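Side-chain contact in VirK protein (Legionella pneumophila, PDB 5XTA), which is of unknown function but belongs to the VirK family, has a novel fold and is probably linked to type II secretion: residues A[73-78]-A[98-103]. The protein carries 3 engineered substitutions. Residues are numbered along the deposited sequence; the frame is centred on the assembly and turned at random.
Sequences PMFDYS and SSYERL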
loop_
_atom_site.group_PDB
_atom_site.type_symbol
_atom_site.label_atom_id
_atom_site.label_comp_id
_atom_site.label_asym_id
_atom_site.label_seq_id
_atom_site.Cartn_x
_atom_site.Cartn_y
_atom_site.Cartn_z
ATOM N N PRO A 73 -6.310 -19.024 4.373
ATOM C CA PRO A 73 -5.841 -17.631 4.490
ATOM C C PRO A 73 -4.676 -17.450 5.479
ATOM O O PRO A 73 -4.784 -17.813 6.669
ATOM C CB PRO A 73 -7.097 -16.881 4.923
ATOM C CG PRO A 73 -8.206 -17.716 4.403
ATOM C CD PRO A 73 -7.739 -19.109 4.712
HETATM N N MSE A 74 -3.544 -16.945 4.969
HETATM C CA MSE A 74 -2.319 -16.809 5.741
HETATM C C MSE A 74 -1.642 -15.509 5.440
HETATM O O MSE A 74 -1.877 -14.894 4.399
HETATM C CB MSE A 74 -1.364 -17.923 5.353
HETATM C CG MSE A 74 -1.735 -19.226 6.033
HETATM SE SE MSE A 74 -0.487 -20.533 5.292
HETATM C CE MSE A 74 -1.332 -20.542 3.509
ATOM N N PHE A 75 -0.802 -15.059 6.362
ATOM C CA PHE A 75 0.115 -13.920 6.070
ATOM C C PHE A 75 1.507 -14.503 6.059
ATOM O O PHE A 75 1.877 -15.224 6.988
ATOM C CB PHE A 75 0.073 -12.839 7.118
ATOM C CG PHE A 75 -1.218 -12.072 7.156
ATOM C CD1 PHE A 75 -1.566 -11.224 6.111
ATOM C CD2 PHE A 75 -2.045 -12.146 8.258
ATOM C CE1 PHE A 75 -2.750 -10.496 6.157
ATOM C CE2 PHE A 75 -3.219 -11.421 8.318
ATOM C CZ PHE A 75 -3.572 -10.593 7.260
ATOM N N ASP A 76 2.255 -14.192 5.001
ATOM C CA ASP A 76 3.689 -14.408 4.972
ATOM C C ASP A 76 4.290 -13.096 5.355
ATOM O O ASP A 76 4.314 -12.166 4.551
ATOM C CB ASP A 76 4.162 -14.798 3.574
ATOM C CG ASP A 76 3.856 -16.214 3.230
ATOM O OD1 ASP A 76 3.354 -16.995 4.082
ATOM O OD2 ASP A 76 4.117 -16.543 2.060
ATOM N N TYR A 77 4.782 -13.026 6.574
ATOM C CA TYR A 77 5.478 -11.870 7.062
ATOM C C TYR A 77 6.993 -12.015 6.847
ATOM O O TYR A 77 7.643 -12.919 7.424
ATOM C CB TYR A 77 5.176 -11.685 8.541
ATOM C CG TYR A 77 5.976 -10.603 9.207
ATOM C CD1 TYR A 77 5.675 -9.268 9.001
ATOM C CD2 TYR A 77 7.052 -10.907 10.037
ATOM C CE1 TYR A 77 6.394 -8.261 9.636
ATOM C CE2 TYR A 77 7.792 -9.904 10.649
ATOM C CZ TYR A 77 7.459 -8.580 10.441
ATOM O OH TYR A 77 8.171 -7.579 11.027
ATOM N N SER A 78 7.552 -11.109 6.053
ATOM C CA SER A 78 8.963 -11.096 5.751
ATOM C C SER A 78 9.623 -9.902 6.399
ATOM O O SER A 78 9.171 -8.783 6.221
ATOM C CB SER A 78 9.149 -11.047 4.261
ATOM O OG SER A 78 8.654 -12.243 3.707
ATOM N N SER A 98 -6.511 -15.540 10.231
ATOM C CA SER A 98 -7.639 -15.405 11.142
ATOM C C SER A 98 -7.178 -15.323 12.599
ATOM O O SER A 98 -7.569 -14.413 13.333
ATOM C CB SER A 98 -8.608 -16.581 10.951
ATOM O OG SER A 98 -9.815 -16.308 11.623
ATOM N N SER A 99 -6.333 -16.266 12.996
ATOM C CA SER A 99 -5.934 -16.410 14.397
ATOM C C SER A 99 -4.598 -15.786 14.756
ATOM O O SER A 99 -4.343 -15.488 15.923
ATOM C CB SER A 99 -5.899 -17.900 14.757
ATOM O OG SER A 99 -4.794 -18.561 14.165
ATOM N N TYR A 100 -3.732 -15.588 13.769
ATOM C CA TYR A 100 -2.338 -15.170 14.014
ATOM C C TYR A 100 -1.416 -16.230 14.636
ATOM O O TYR A 100 -0.290 -15.911 15.009
ATOM C CB TYR A 100 -2.225 -13.850 14.771
ATOM C CG TYR A 100 -2.459 -12.679 13.855
ATOM C CD1 TYR A 100 -1.511 -12.318 12.892
ATOM C CD2 TYR A 100 -3.645 -11.955 13.934
ATOM C CE1 TYR A 100 -1.731 -11.231 12.056
ATOM C CE2 TYR A 100 -3.872 -10.880 13.104
ATOM C CZ TYR A 100 -2.916 -10.531 12.162
ATOM O OH TYR A 100 -3.213 -9.486 11.331
ATOM N N GLU A 101 -1.863 -17.478 14.691
ATOM C CA GLU A 101 -1.012 -18.565 15.154
ATOM C C GLU A 101 0.128 -18.718 14.130
ATOM O O GLU A 101 -0.115 -18.640 12.918
ATOM C CB GLU A 101 -1.847 -19.862 15.334
ATOM C CG GLU A 101 -1.105 -21.206 15.160
ATOM C CD GLU A 101 -2.025 -22.403 14.908
ATOM O OE1 GLU A 101 -3.261 -22.266 15.018
ATOM O OE2 GLU A 101 -1.512 -23.499 14.588
ATOM N N ARG A 102 1.347 -18.922 14.631
ATOM C CA ARG A 102 2.534 -19.123 13.800
ATOM C C ARG A 102 2.525 -20.546 13.239
ATOM O O ARG A 102 2.449 -21.509 13.995
ATOM C CB ARG A 102 3.805 -18.885 14.649
ATOM C CG ARG A 102 5.123 -18.914 13.879
ATOM C CD ARG A 102 6.342 -18.680 14.781
ATOM N NE ARG A 102 7.572 -19.342 14.282
ATOM C CZ ARG A 102 7.799 -20.662 14.287
ATOM N NH1 ARG A 102 6.874 -21.505 14.750
ATOM N NH2 ARG A 102 8.951 -21.156 13.823
ATOM N N LEU A 103 2.612 -20.683 11.922
ATOM C CA LEU A 103 2.636 -21.994 11.274
ATOM C C LEU A 103 4.036 -22.469 10.941
ATOM O O LEU A 103 4.248 -23.651 10.705
ATOM C CB LEU A 103 1.812 -21.986 9.996
ATOM C CG LEU A 103 0.298 -21.736 10.063
ATOM C CD1 LEU A 103 -0.415 -22.672 9.072
ATOM C CD2 LEU A 103 -0.320 -21.905 11.434
#
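Phe75 and Tyr100 meet ring to ring where the start of strand 74-83 faces the turn that leads into strand 102-111, an instance of a strand residue meeting the loop before the next-but-one strand at one end of a sheet. The two ring planes are nearly parallel, 16° apart, yet offset until little of one ring lies over the other, with centroids 5.8 Å apart. Contact is therefore confined to neighbouring corners: CE2 of Phe75 lies 3.6 Å from OH of Tyr100, and CD2 of Phe75 lies 3.9 Å from CE1 of Tyr100. The CB of Phe75 points toward segment 98-103, and a chi1 of -69° puts CG anti to the carbonyl carbon, beside the backbone N. Tyr100 reaches it with the far side of its ring, CE1 and the hydroxyl.

A second, purely apolar touch, this one from strand to strand, is looser and tentative. Met74, a selenomethionine in this crystal, was modelled in two conformations; in one of them its selenium lies 4.3 Å from CD1 of Leu103. Since Met74 and Phe75 are consecutive strand residues, this touch and the aromatic pair fall on the two faces of the sheet.

Within the turn, Ser99 OG accepts from the backbone N of Glu101 at 3.2 Å in an ST turn, the N-H pointing almost straight at the oxygen (164°).

Strand 87-96 runs between strands 74-83 and 102-111 in the antiparallel sheet, and Phe75 pairs through its backbone with Leu95 there. Arg60, on strand 54-63 at the other side of strand 74-83, makes a cation-pi contact with the Phe75 ring, and a sulfate ion lies nearby. Tyr100 also packs on Pro73 of the second subunit, placing this sheet end within the four-chain assembly.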